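PDB 6C62: biuret hydrolase from Pseudomonas sp., which hydrolyses 1-carboxybiuret to urea-1,3-dicarboxylate and ammonia, a step in the bacterial degradation of the herbicide atrazine. Local coordinates for residues A[139-144]-A[415-420]; A[29-34]-A[160-165]; A[302-307]-A[344-349]; A[351-356]-A[404-409]. All coordinates share one frame; numbering follows the deposited sequence.

Contact 1 of 4, residues A[139-144]-A[415-420]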
loop_
_atom_site.group_PDB
_atom_site.type_symbol
_atom_site.label_atom_id
_atom_site.label_comp_id
_atom_site.label_asym_id
_atom_site.label_seq_id
_atom_site.Cartn_x
_atom_site.Cartn_y
_atom_site.Cartn_z
ATOM N N ASN A 139 -26.566 4.893 26.760
ATOM C CA ASN A 139 -27.368 5.730 25.885
ATOM C C ASN A 139 -28.200 6.700 26.705
ATOM O O ASN A 139 -29.024 6.262 27.518
ATOM C CB ASN A 139 -28.279 4.846 25.049
ATOM C CG ASN A 139 -28.802 5.543 23.844
ATOM O OD1 ASN A 139 -29.407 6.607 23.963
ATOM N ND2 ASN A 139 -28.576 4.954 22.657
ATOM N N PRO A 140 -28.072 8.013 26.480
ATOM C CA PRO A 140 -28.891 8.956 27.239
ATOM C C PRO A 140 -30.371 8.860 26.988
ATOM O O PRO A 140 -31.104 9.297 27.830
ATOM C CB PRO A 140 -28.356 10.325 26.760
ATOM C CG PRO A 140 -26.985 10.056 26.347
ATOM C CD PRO A 140 -27.079 8.730 25.681
ATOM N N HIS A 141 -30.809 8.300 25.872
ATOM C CA HIS A 141 -32.267 8.091 25.660
ATOM C C HIS A 141 -32.818 6.871 26.403
ATOM O O HIS A 141 -34.049 6.742 26.556
ATOM C CB HIS A 141 -32.607 7.969 24.173
ATOM C CG HIS A 141 -32.166 9.163 23.376
ATOM N ND1 HIS A 141 -32.620 10.433 23.635
ATOM C CD2 HIS A 141 -31.226 9.288 22.399
ATOM C CE1 HIS A 141 -32.039 11.286 22.804
ATOM N NE2 HIS A 141 -31.174 10.620 22.050
ATOM N N ASP A 142 -31.946 5.951 26.815
ATOM C CA ASP A 142 -32.347 4.798 27.628
ATOM C C ASP A 142 -31.078 4.166 28.143
ATOM O O ASP A 142 -30.361 3.435 27.400
ATOM C CB ASP A 142 -33.169 3.836 26.783
ATOM C CG ASP A 142 -33.569 2.543 27.532
ATOM O OD1 ASP A 142 -33.029 2.228 28.603
ATOM O OD2 ASP A 142 -34.431 1.808 27.004
ATOM N N THR A 143 -30.804 4.407 29.427
ATOM C CA THR A 143 -29.535 4.054 29.985
ATOM C C THR A 143 -29.294 2.572 30.203
ATOM O O THR A 143 -28.185 2.214 30.556
ATOM C CB THR A 143 -29.208 4.847 31.244
ATOM O OG1 THR A 143 -30.171 4.586 32.235
ATOM C CG2 THR A 143 -29.187 6.421 30.946
ATOM N N GLY A 144 -30.286 1.716 29.925
ATOM C CA GLY A 144 -30.027 0.275 29.868
ATOM C C GLY A 144 -29.548 -0.180 28.466
ATOM O O GLY A 144 -29.264 -1.355 28.247
ATOM N N PRO A 415 -29.921 11.924 12.141
ATOM C CA PRO A 415 -30.713 11.237 13.180
ATOM C C PRO A 415 -32.236 11.339 12.899
ATOM O O PRO A 415 -32.712 12.440 12.622
ATOM C CB PRO A 415 -30.330 11.971 14.453
ATOM C CG PRO A 415 -30.025 13.367 13.978
ATOM C CD PRO A 415 -29.407 13.215 12.601
ATOM N N THR A 416 -32.924 10.204 12.851
ATOM C CA THR A 416 -34.368 10.137 12.635
ATOM C C THR A 416 -35.029 9.284 13.721
ATOM O O THR A 416 -34.344 8.601 14.533
ATOM C CB THR A 416 -34.737 9.544 11.259
ATOM O OG1 THR A 416 -34.534 8.149 11.297
ATOM C CG2 THR A 416 -33.887 10.124 10.106
ATOM N N TRP A 417 -36.363 9.378 13.782
ATOM C CA TRP A 417 -37.125 8.882 14.921
ATOM C C TRP A 417 -38.310 8.082 14.360
ATOM O O TRP A 417 -39.403 8.588 14.302
ATOM C CB TRP A 417 -37.573 10.033 15.818
ATOM C CG TRP A 417 -36.377 10.741 16.417
ATOM C CD1 TRP A 417 -35.667 11.757 15.858
ATOM C CD2 TRP A 417 -35.744 10.441 17.639
ATOM N NE1 TRP A 417 -34.647 12.133 16.679
ATOM C CE2 TRP A 417 -34.654 11.327 17.781
ATOM C CE3 TRP A 417 -35.964 9.478 18.642
ATOM C CZ2 TRP A 417 -33.798 11.294 18.894
ATOM C CZ3 TRP A 417 -35.131 9.474 19.763
ATOM C CH2 TRP A 417 -34.059 10.371 19.865
ATOM N N PRO A 418 -38.063 6.841 13.905
ATOM C CA PRO A 418 -39.166 6.046 13.342
ATOM C C PRO A 418 -40.211 5.578 14.414
ATOM O O PRO A 418 -39.895 5.394 15.600
ATOM C CB PRO A 418 -38.443 4.886 12.620
ATOM C CG PRO A 418 -37.152 4.740 13.364
ATOM C CD PRO A 418 -36.812 6.067 14.007
ATOM N N GLY A 419 -41.450 5.406 13.948
ATOM C CA GLY A 419 -42.595 5.187 14.812
ATOM C C GLY A 419 -42.736 3.922 15.638
ATOM O O GLY A 419 -43.288 3.973 16.745
ATOM N N GLU A 420 -42.320 2.780 15.147
ATOM C CA GLU A 420 -42.750 1.544 15.857
ATOM C C GLU A 420 -41.611 1.013 16.733
ATOM O O GLU A 420 -41.341 -0.155 16.745
ATOM C CB GLU A 420 -43.249 0.512 14.825
ATOM C CG GLU A 420 -44.463 -0.306 15.282
ATOM C CD GLU A 420 -45.760 0.501 15.325
ATOM O OE1 GLU A 420 -45.925 1.368 14.450
ATOM O OE2 GLU A 420 -46.618 0.281 16.221
#
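His-141 and Trp-417 meet as a T-shaped aromatic pair, and the whole contact rests on these two rings. The indole turns the edge of its six-membered ring toward one face of the imidazole, with the planes almost perpendicular at 89° and the ring centroids 5.1 Å apart. Trp-417 CH2 leads the approach: it stands over the imidazole but off its middle, displaced toward the rim on the NE2 and CE1 side. The closest pair is His-141 NE2 and Trp-417 CH2, at 3.6 Å, followed by His-141 CE1 and the same CH2 at 3.7 Å. No hydrogen bond crosses between the segments; His-141 NE2 is hydrogen-bonded to Cys-182 O and Trp-417 NE1 to Arg-454 O, which probably helps to fix how each ring is rotated. The first torsion of His-141 (chi1 -57°) sets the imidazole beside its own backbone N and sends it out toward the indole. Behind it the backbone is held in a type I turn from Asn-139 to Asp-142. Within that turn Asn-139 OD1 accepts from His-141 N at 2.9 Å, using an in-plane lone pair, to make an Asx turn. The pair thus lies near the surface as a bridge between two loops: one leaves strand 135-139 and packs Pro-140 and His-141 against helix 152-159, while the other leaves the end of strand 411-416, where Thr-416 of the strand and Pro-418 of the loop touch helix 270-283.

Contact 2 of 4, residues A[29-34]-A[160-165]; sequences GATDGL and AGQVPL
Gln-162 NE2 gives both of its N-H groups to neighbouring residues near the end of a helix. One goes to Thr-31 OG1 at 2.8 Å, nearly straight at 168° and close to the amide plane. The other goes to Asp-32 OD1 at 3.0 Å, reaching that oxygen on its anti side and tilted out of the carboxylate plane; the carboxylate and amide planes stand 76° apart. With CG beside the backbone N (chi1 -64°) and the rest of the chain extended, the glutamine reaches across and presents its amide nitrogen to both acceptors. Both acceptors are themselves held: Thr-31 OG1 also bonds to Thr-27 O, while the Asp-32 carboxylate receives Ala-37 N on OD1 and Phe-38 N on OD2. A leucine in place of Gln-162 would probably leave Thr-31 OG1 and Asp-32 OD1 each short of a donor in a largely buried setting, and the tie between the two segments would be lost. The glutamine comes just after Gly-161, whose positive phi closes helix 152-159 in a Schellman motif. The contact therefore joins the C-terminal part of helix 17-35, just ahead of strand 38-41, to the connection from helix 152-159 into strand 165-170.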
loop_
_atom_site.group_PDB
_atom_site.type_symbol
_atom_site.label_atom_id
_atom_site.label_comp_id
_atom_site.label_asym_id
_atom_site.label_seq_id
_atom_site.Cartn_x
_atom_site.Cartn_y
_atom_site.Cartn_z
ATOM N N GLY A 29 -20.811 17.190 35.389
ATOM C CA GLY A 29 -20.765 16.783 36.802
ATOM C C GLY A 29 -22.057 16.112 37.201
ATOM O O GLY A 29 -22.039 15.101 37.896
ATOM N N ALA A 30 -23.181 16.657 36.762
ATOM C CA ALA A 30 -24.475 16.089 37.155
ATOM C C ALA A 30 -24.923 14.834 36.429
ATOM O O ALA A 30 -25.705 14.067 37.001
ATOM C CB ALA A 30 -25.558 17.124 37.055
ATOM N N THR A 31 -24.461 14.595 35.197
ATOM C CA THR A 31 -24.979 13.507 34.358
ATOM C C THR A 31 -23.987 12.386 34.086
ATOM O O THR A 31 -24.391 11.278 33.765
ATOM C CB THR A 31 -25.426 14.034 32.965
ATOM O OG1 THR A 31 -24.293 14.655 32.286
ATOM C CG2 THR A 31 -26.576 15.040 33.123
ATOM N N ASP A 32 -22.693 12.649 34.223
ATOM C CA ASP A 32 -21.745 11.677 33.722
ATOM C C ASP A 32 -21.464 10.514 34.667
ATOM O O ASP A 32 -20.939 9.502 34.207
ATOM C CB ASP A 32 -20.447 12.292 33.218
ATOM C CG ASP A 32 -19.895 11.539 31.980
ATOM O OD1 ASP A 32 -20.666 11.239 31.014
ATOM O OD2 ASP A 32 -18.729 11.174 32.016
ATOM N N GLY A 33 -21.834 10.617 35.961
ATOM C CA GLY A 33 -21.793 9.437 36.797
ATOM C C GLY A 33 -22.583 8.287 36.135
ATOM O O GLY A 33 -22.095 7.155 36.128
ATOM N N LEU A 34 -23.769 8.583 35.565
ATOM C CA LEU A 34 -24.564 7.578 34.891
ATOM C C LEU A 34 -24.168 7.317 33.382
ATOM O O LEU A 34 -24.036 6.184 32.949
ATOM C CB LEU A 34 -26.010 7.978 34.938
ATOM C CG LEU A 34 -27.008 6.967 34.369
ATOM C CD1 LEU A 34 -26.936 5.615 35.047
ATOM C CD2 LEU A 34 -28.388 7.583 34.519
ATOM N N ALA A 160 -26.688 13.659 25.609
ATOM C CA ALA A 160 -26.927 14.038 27.004
ATOM C C ALA A 160 -26.867 15.544 27.213
ATOM O O ALA A 160 -27.024 15.967 28.355
ATOM C CB ALA A 160 -25.872 13.379 27.894
ATOM N N GLY A 161 -26.617 16.358 26.180
ATOM C CA GLY A 161 -26.478 17.800 26.333
ATOM C C GLY A 161 -25.202 18.275 27.031
ATOM O O GLY A 161 -25.140 19.406 27.468
ATOM N N GLN A 162 -24.160 17.427 27.135
ATOM C CA GLN A 162 -22.910 17.827 27.826
ATOM C C GLN A 162 -22.079 18.773 26.944
ATOM O O GLN A 162 -21.542 19.747 27.443
ATOM C CB GLN A 162 -22.072 16.618 28.244
ATOM C CG GLN A 162 -22.759 15.698 29.279
ATOM C CD GLN A 162 -22.123 14.314 29.391
ATOM O OE1 GLN A 162 -21.254 13.980 28.597
ATOM N NE2 GLN A 162 -22.523 13.521 30.384
ATOM N N VAL A 163 -21.936 18.436 25.670
ATOM C CA VAL A 163 -21.305 19.306 24.697
ATOM C C VAL A 163 -22.072 19.288 23.398
ATOM O O VAL A 163 -22.760 18.332 23.109
ATOM C CB VAL A 163 -19.803 18.913 24.410
ATOM C CG1 VAL A 163 -18.969 19.148 25.635
ATOM C CG2 VAL A 163 -19.669 17.467 24.000
ATOM N N PRO A 164 -21.983 20.369 22.616
ATOM C CA PRO A 164 -22.639 20.461 21.330
ATOM C C PRO A 164 -21.853 19.810 20.137
ATOM O O PRO A 164 -22.432 19.603 19.104
ATOM C CB PRO A 164 -22.758 21.968 21.103
ATOM C CG PRO A 164 -21.552 22.544 21.788
ATOM C CD PRO A 164 -21.400 21.675 23.027
ATOM N N LEU A 165 -20.557 19.521 20.323
ATOM C CA LEU A 165 -19.634 19.042 19.289
ATOM C C LEU A 165 -18.704 18.048 19.940
ATOM O O LEU A 165 -18.237 18.265 21.073
ATOM C CB LEU A 165 -18.822 20.217 18.762
ATOM C CG LEU A 165 -17.615 19.933 17.841
ATOM C CD1 LEU A 165 -18.052 19.318 16.513
ATOM C CD2 LEU A 165 -16.881 21.239 17.551
#

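Contact 3 of 4, residues A[302-307]-A[344-349]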
loop_
_atom_site.group_PDB
_atom_site.type_symbol
_atom_site.label_atom_id
_atom_site.label_comp_id
_atom_site.label_asym_id
_atom_site.label_seq_id
_atom_site.Cartn_x
_atom_site.Cartn_y
_atom_site.Cartn_z
ATOM N N PHE A 302 -13.115 -6.140 6.495
ATOM C CA PHE A 302 -13.036 -6.929 7.707
ATOM C C PHE A 302 -11.695 -7.597 7.808
ATOM O O PHE A 302 -11.042 -7.573 8.871
ATOM C CB PHE A 302 -14.179 -7.947 7.741
ATOM C CG PHE A 302 -14.400 -8.580 9.070
ATOM C CD1 PHE A 302 -13.587 -9.562 9.496
ATOM C CD2 PHE A 302 -15.446 -8.203 9.873
ATOM C CE1 PHE A 302 -13.739 -10.157 10.739
ATOM C CE2 PHE A 302 -15.667 -8.828 11.108
ATOM C CZ PHE A 302 -14.797 -9.809 11.537
ATOM N N VAL A 303 -11.246 -8.186 6.706
ATOM C CA VAL A 303 -9.954 -8.849 6.617
ATOM C C VAL A 303 -8.799 -7.914 6.872
ATOM O O VAL A 303 -7.927 -8.238 7.674
ATOM C CB VAL A 303 -9.840 -9.623 5.250
ATOM C CG1 VAL A 303 -8.416 -10.047 4.984
ATOM C CG2 VAL A 303 -10.719 -10.871 5.274
ATOM N N ILE A 304 -8.781 -6.790 6.218
ATOM C CA ILE A 304 -7.708 -5.801 6.366
ATOM C C ILE A 304 -7.679 -5.225 7.781
ATOM O O ILE A 304 -6.663 -5.034 8.343
ATOM C CB ILE A 304 -7.887 -4.700 5.308
ATOM C CG1 ILE A 304 -7.461 -5.294 3.954
ATOM C CG2 ILE A 304 -7.070 -3.444 5.581
ATOM C CD1 ILE A 304 -7.915 -4.493 2.737
ATOM N N THR A 305 -8.845 -4.975 8.327
ATOM C CA THR A 305 -9.000 -4.408 9.669
ATOM C C THR A 305 -8.378 -5.336 10.699
ATOM O O THR A 305 -7.612 -4.892 11.536
ATOM C CB THR A 305 -10.483 -4.158 9.990
ATOM O OG1 THR A 305 -10.942 -3.042 9.186
ATOM C CG2 THR A 305 -10.684 -3.876 11.447
ATOM N N ALA A 306 -8.758 -6.608 10.650
ATOM C CA ALA A 306 -8.306 -7.539 11.666
ATOM C C ALA A 306 -6.784 -7.734 11.619
ATOM O O ALA A 306 -6.155 -7.803 12.627
ATOM C CB ALA A 306 -9.012 -8.875 11.513
ATOM N N SER A 307 -6.224 -7.902 10.422
ATOM C CA SER A 307 -4.780 -8.086 10.333
ATOM C C SER A 307 -3.983 -6.810 10.685
ATOM O O SER A 307 -2.985 -6.916 11.420
ATOM C CB SER A 307 -4.410 -8.610 8.959
ATOM O OG SER A 307 -4.787 -9.974 8.933
ATOM N N LEU A 344 -3.587 -9.811 1.013
ATOM C CA LEU A 344 -3.192 -9.354 -0.344
ATOM C C LEU A 344 -4.381 -9.360 -1.320
ATOM O O LEU A 344 -4.555 -8.424 -2.105
ATOM C CB LEU A 344 -2.038 -10.210 -0.897
ATOM C CG LEU A 344 -0.754 -9.911 -0.111
ATOM C CD1 LEU A 344 0.320 -10.925 -0.370
ATOM C CD2 LEU A 344 -0.246 -8.477 -0.315
ATOM N N ARG A 345 -5.186 -10.404 -1.236
ATOM C CA ARG A 345 -6.371 -10.446 -2.060
ATOM C C ARG A 345 -7.345 -9.310 -1.793
ATOM O O ARG A 345 -7.884 -8.697 -2.738
ATOM C CB ARG A 345 -7.076 -11.794 -1.937
ATOM C CG ARG A 345 -8.157 -11.854 -3.004
ATOM C CD ARG A 345 -8.803 -13.204 -3.122
ATOM N NE ARG A 345 -8.136 -13.884 -4.190
ATOM C CZ ARG A 345 -8.481 -13.952 -5.470
ATOM N NH1 ARG A 345 -9.640 -13.586 -5.968
ATOM N NH2 ARG A 345 -7.630 -14.570 -6.241
ATOM N N ALA A 346 -7.540 -8.966 -0.512
ATOM C CA ALA A 346 -8.336 -7.816 -0.144
ATOM C C ALA A 346 -7.811 -6.500 -0.639
ATOM O O ALA A 346 -8.586 -5.642 -1.113
ATOM C CB ALA A 346 -8.552 -7.800 1.380
ATOM N N GLN A 347 -6.497 -6.312 -0.561
ATOM C CA GLN A 347 -5.872 -5.107 -1.125
ATOM C C GLN A 347 -5.980 -5.023 -2.692
ATOM O O GLN A 347 -6.113 -3.937 -3.252
ATOM C CB GLN A 347 -4.427 -4.998 -0.684
ATOM C CG GLN A 347 -4.206 -4.632 0.793
ATOM C CD GLN A 347 -4.605 -3.199 1.134
ATOM O OE1 GLN A 347 -5.086 -2.465 0.271
ATOM N NE2 GLN A 347 -4.439 -2.804 2.450
ATOM N N ARG A 348 -5.954 -6.166 -3.352
ATOM C CA ARG A 348 -6.093 -6.198 -4.820
ATOM C C ARG A 348 -7.547 -5.976 -5.206
ATOM O O ARG A 348 -7.844 -5.224 -6.139
ATOM C CB ARG A 348 -5.550 -7.509 -5.387
ATOM C CG ARG A 348 -4.068 -7.606 -5.286
ATOM C CD ARG A 348 -3.429 -8.939 -5.589
ATOM N NE ARG A 348 -3.631 -9.298 -6.983
ATOM C CZ ARG A 348 -3.754 -10.545 -7.445
ATOM N NH1 ARG A 348 -3.607 -11.597 -6.689
ATOM N NH2 ARG A 348 -3.944 -10.741 -8.727
ATOM N N PHE A 349 -8.462 -6.586 -4.451
ATOM C CA PHE A 349 -9.881 -6.332 -4.616
ATOM C C PHE A 349 -10.201 -4.866 -4.404
ATOM O O PHE A 349 -11.049 -4.302 -5.085
ATOM C CB PHE A 349 -10.722 -7.228 -3.712
ATOM C CG PHE A 349 -12.167 -6.823 -3.645
ATOM C CD1 PHE A 349 -13.003 -7.109 -4.706
ATOM C CD2 PHE A 349 -12.655 -6.126 -2.592
ATOM C CE1 PHE A 349 -14.339 -6.694 -4.732
ATOM C CE2 PHE A 349 -14.000 -5.713 -2.588
ATOM C CZ PHE A 349 -14.839 -6.028 -3.655
#
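Ile-304 meets Ala-346 and Gln-347 because of two chain shapes. The isoleucine keeps CG1 beside its backbone N (chi1 -74°) and extends beyond it, so that CD1 projects toward the partner helix; Gln-347 bends at chi2 (-69°), which folds its amide back toward the same methyl. Ile-304 CD1 lies 3.6 Å from Ala-346 CB, and CG1 of Ile-304 backs it up at 3.8 Å from that carbon. The glutamine crosses the isoleucine at roughly a right angle, its NE2 3.9 Å from Ile-304 CD1 in plain van der Waals contact. Val-303 adds a looser touch through CG1, 4.2 Å from Ala-346 CB. The helix segments pass 9.3 Å apart, axis to axis, at a signed crossing angle of -131°, with Ala-346 CB facing Ile-304. A serine at Ile-304 would probably open a gap over Ala-346 CB and leave the amide end of Gln-347 with less to pack on. Elsewhere on helix 340-360, Arg-348 NE hydrogen-bonds, and Arg-345 NH1 more weakly, to the backbone of a chain of another protein. In chemical terms the contact is apolar: no hydrogen bond links the segments. Cohesion here probably comes from van der Waals contact and the burial of methyl groups, while Gln-347 lays its amide group against the isoleucine and gives an N-H of NE2 to Tyr-343 OH, one turn earlier in the same helix.

Contact 4 of 4, residues A[351-356]-A[404-409]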
loop_
_atom_site.group_PDB
_atom_site.type_symbol
_atom_site.label_atom_id
_atom_site.label_comp_id
_atom_site.label_asym_id
_atom_site.label_seq_id
_atom_site.Cartn_x
_atom_site.Cartn_y
_atom_site.Cartn_z
ATOM N N ARG A 351 -8.666 -2.170 -5.220
ATOM C CA ARG A 351 -8.502 -1.431 -6.484
ATOM C C ARG A 351 -9.747 -1.559 -7.384
ATOM O O ARG A 351 -10.252 -0.577 -7.887
ATOM C CB ARG A 351 -7.227 -1.841 -7.246
ATOM C CG ARG A 351 -7.137 -1.279 -8.682
ATOM C CD ARG A 351 -5.789 -1.588 -9.329
ATOM N NE ARG A 351 -4.725 -0.915 -8.623
ATOM C CZ ARG A 351 -4.368 0.359 -8.749
ATOM N NH1 ARG A 351 -4.934 1.135 -9.628
ATOM N NH2 ARG A 351 -3.402 0.846 -7.975
ATOM N N VAL A 352 -10.224 -2.765 -7.533
ATOM C CA VAL A 352 -11.412 -3.062 -8.368
ATOM C C VAL A 352 -12.622 -2.362 -7.762
ATOM O O VAL A 352 -13.395 -1.726 -8.443
ATOM C CB VAL A 352 -11.648 -4.592 -8.438
ATOM C CG1 VAL A 352 -12.975 -4.897 -9.111
ATOM C CG2 VAL A 352 -10.546 -5.250 -9.252
ATOM N N TYR A 353 -12.770 -2.460 -6.449
ATOM C CA TYR A 353 -13.867 -1.846 -5.703
ATOM C C TYR A 353 -13.867 -0.358 -5.859
ATOM O O TYR A 353 -14.942 0.214 -6.100
ATOM C CB TYR A 353 -13.777 -2.263 -4.247
ATOM C CG TYR A 353 -14.931 -1.968 -3.359
ATOM C CD1 TYR A 353 -16.097 -2.675 -3.483
ATOM C CD2 TYR A 353 -14.822 -1.045 -2.321
ATOM C CE1 TYR A 353 -17.176 -2.467 -2.659
ATOM C CE2 TYR A 353 -15.886 -0.821 -1.476
ATOM C CZ TYR A 353 -17.082 -1.561 -1.657
ATOM O OH TYR A 353 -18.111 -1.392 -0.803
ATOM N N ARG A 354 -12.707 0.290 -5.672
ATOM C CA ARG A 354 -12.567 1.748 -5.855
ATOM C C ARG A 354 -13.051 2.138 -7.265
ATOM O O ARG A 354 -13.881 3.048 -7.401
ATOM C CB ARG A 354 -11.111 2.203 -5.676
ATOM C CG ARG A 354 -10.845 3.671 -5.940
ATOM C CD ARG A 354 -9.415 4.058 -5.546
ATOM N NE ARG A 354 -8.420 3.317 -6.275
ATOM C CZ ARG A 354 -7.198 3.053 -5.819
ATOM N NH1 ARG A 354 -6.774 3.557 -4.674
ATOM N NH2 ARG A 354 -6.344 2.314 -6.544
ATOM N N ASP A 355 -12.583 1.412 -8.272
ATOM C CA ASP A 355 -13.013 1.685 -9.653
ATOM C C ASP A 355 -14.553 1.581 -9.790
ATOM O O ASP A 355 -15.158 2.456 -10.411
ATOM C CB ASP A 355 -12.313 0.781 -10.678
ATOM C CG ASP A 355 -10.816 1.091 -10.858
ATOM O OD1 ASP A 355 -10.353 2.225 -10.514
ATOM O OD2 ASP A 355 -10.062 0.185 -11.378
ATOM N N LYS A 356 -15.159 0.544 -9.206
ATOM C CA LYS A 356 -16.612 0.326 -9.352
ATOM C C LYS A 356 -17.434 1.355 -8.588
ATOM O O LYS A 356 -18.475 1.812 -9.039
ATOM C CB LYS A 356 -17.006 -1.072 -8.891
ATOM C CG LYS A 356 -16.468 -2.211 -9.775
ATOM C CD LYS A 356 -16.969 -3.529 -9.254
ATOM C CE LYS A 356 -16.616 -4.641 -10.197
ATOM N NZ LYS A 356 -17.441 -5.818 -9.803
ATOM N N VAL A 404 -19.069 1.022 2.931
ATOM C CA VAL A 404 -18.982 2.402 2.446
ATOM C C VAL A 404 -17.667 3.099 2.825
ATOM O O VAL A 404 -17.007 3.738 1.981
ATOM C CB VAL A 404 -20.189 3.226 2.977
ATOM C CG1 VAL A 404 -20.094 4.660 2.490
ATOM C CG2 VAL A 404 -21.517 2.559 2.576
ATOM N N SER A 405 -17.241 2.942 4.066
ATOM C CA SER A 405 -15.939 3.433 4.492
ATOM C C SER A 405 -14.755 2.748 3.774
ATOM O O SER A 405 -13.706 3.326 3.657
ATOM C CB SER A 405 -15.810 3.342 6.028
ATOM O OG SER A 405 -16.385 2.161 6.460
ATOM N N PHE A 406 -14.962 1.545 3.249
ATOM C CA PHE A 406 -13.888 0.830 2.586
ATOM C C PHE A 406 -13.472 1.521 1.258
ATOM O O PHE A 406 -12.305 1.538 0.883
ATOM C CB PHE A 406 -14.301 -0.601 2.349
ATOM C CG PHE A 406 -13.177 -1.484 1.903
ATOM C CD1 PHE A 406 -11.988 -1.539 2.645
ATOM C CD2 PHE A 406 -13.264 -2.225 0.740
ATOM C CE1 PHE A 406 -10.904 -2.307 2.206
ATOM C CE2 PHE A 406 -12.182 -2.970 0.311
ATOM C CZ PHE A 406 -11.042 -3.066 1.059
ATOM N N ALA A 407 -14.485 2.100 0.592
ATOM C CA ALA A 407 -14.285 2.955 -0.554
ATOM C C ALA A 407 -13.897 4.374 -0.170
ATOM O O ALA A 407 -13.442 5.142 -1.039
ATOM C CB ALA A 407 -15.515 2.973 -1.425
ATOM N N GLY A 408 -14.096 4.778 1.095
ATOM C CA GLY A 408 -13.635 6.097 1.556
ATOM C C GLY A 408 -14.571 7.231 1.174
ATOM O O GLY A 408 -14.143 8.379 1.199
ATOM N N CYS A 409 -15.847 6.918 0.829
ATOM C CA CYS A 409 -16.813 7.930 0.430
ATOM C C CYS A 409 -17.278 8.727 1.648
ATOM O O CYS A 409 -17.498 8.145 2.697
ATOM C CB CYS A 409 -18.052 7.259 -0.180
ATOM S SG CYS A 409 -17.782 6.386 -1.707
#
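Tyr-353 reaches from helix 340-360 to lie against Phe-406 and Ala-407 at the end of helix 402-407. The two aromatic rings are tilted by 42° with their centroids 5.6 Å apart, a slanted meeting that is neither a stack nor a T. One side of the phenol does the touching: Tyr-353 CD2 and CE2 both approach Phe-406 CD2, at 3.6 and 3.7 Å respectively. Tyr-353 CE2 also meets the methyl of the next residue, Ala-407 CB, at 3.8 Å, so that the CD2-CE2 side of the phenol meets both an aromatic carbon and a methyl group. Each ring leaves its helix with CG anti to the backbone N (chi1 -169° in both residues), which carries the two side chains out into the space between the helices. The polar end of Tyr-353 passes beyond this apolar zone, where its OH bonds to Pro-403 O in the first turn of helix 402-407 and to Trp-291 NE1. The tyrosine is thus pinned at its tip as well as packed along its side. Phe-406 has further company on helix 294-312, where it touches Ala-300, Ala-301 and Ile-304, and Arg-351 and Arg-354 bond to chains of another protein in the assembly. Just past the packed alanine, Gly-408 adopts positive phi and ends the short helix before strand 411-416. Helices covering a mixed central sheet are characteristic of the amidase signature fold, and this contact joins two helices of that fold, 340-360 and 402-407.

The four contacts form two neighbouring pairs. Contacts 1 and 2, with centres about 17 Å apart, touch where Pro-140 CG packs 3.7 Å from Ala-160 N, and their segments alternate along the chain. Contacts 3 and 4 share helix 340-360, have centres about 13 Å apart, and join where Ile-304 CD1 meets Phe-406 CE1 at 3.7 Å. The pairs are well separated: contacts 2 and 3 lie on opposite sides of the chain's centre, about 38 Å between centres. All four are away from the probable catalytic residues Lys-74, Ser-150 and Ser-174, although helix 152-159, which borders contacts 1 and 2, begins two residues after Ser-150.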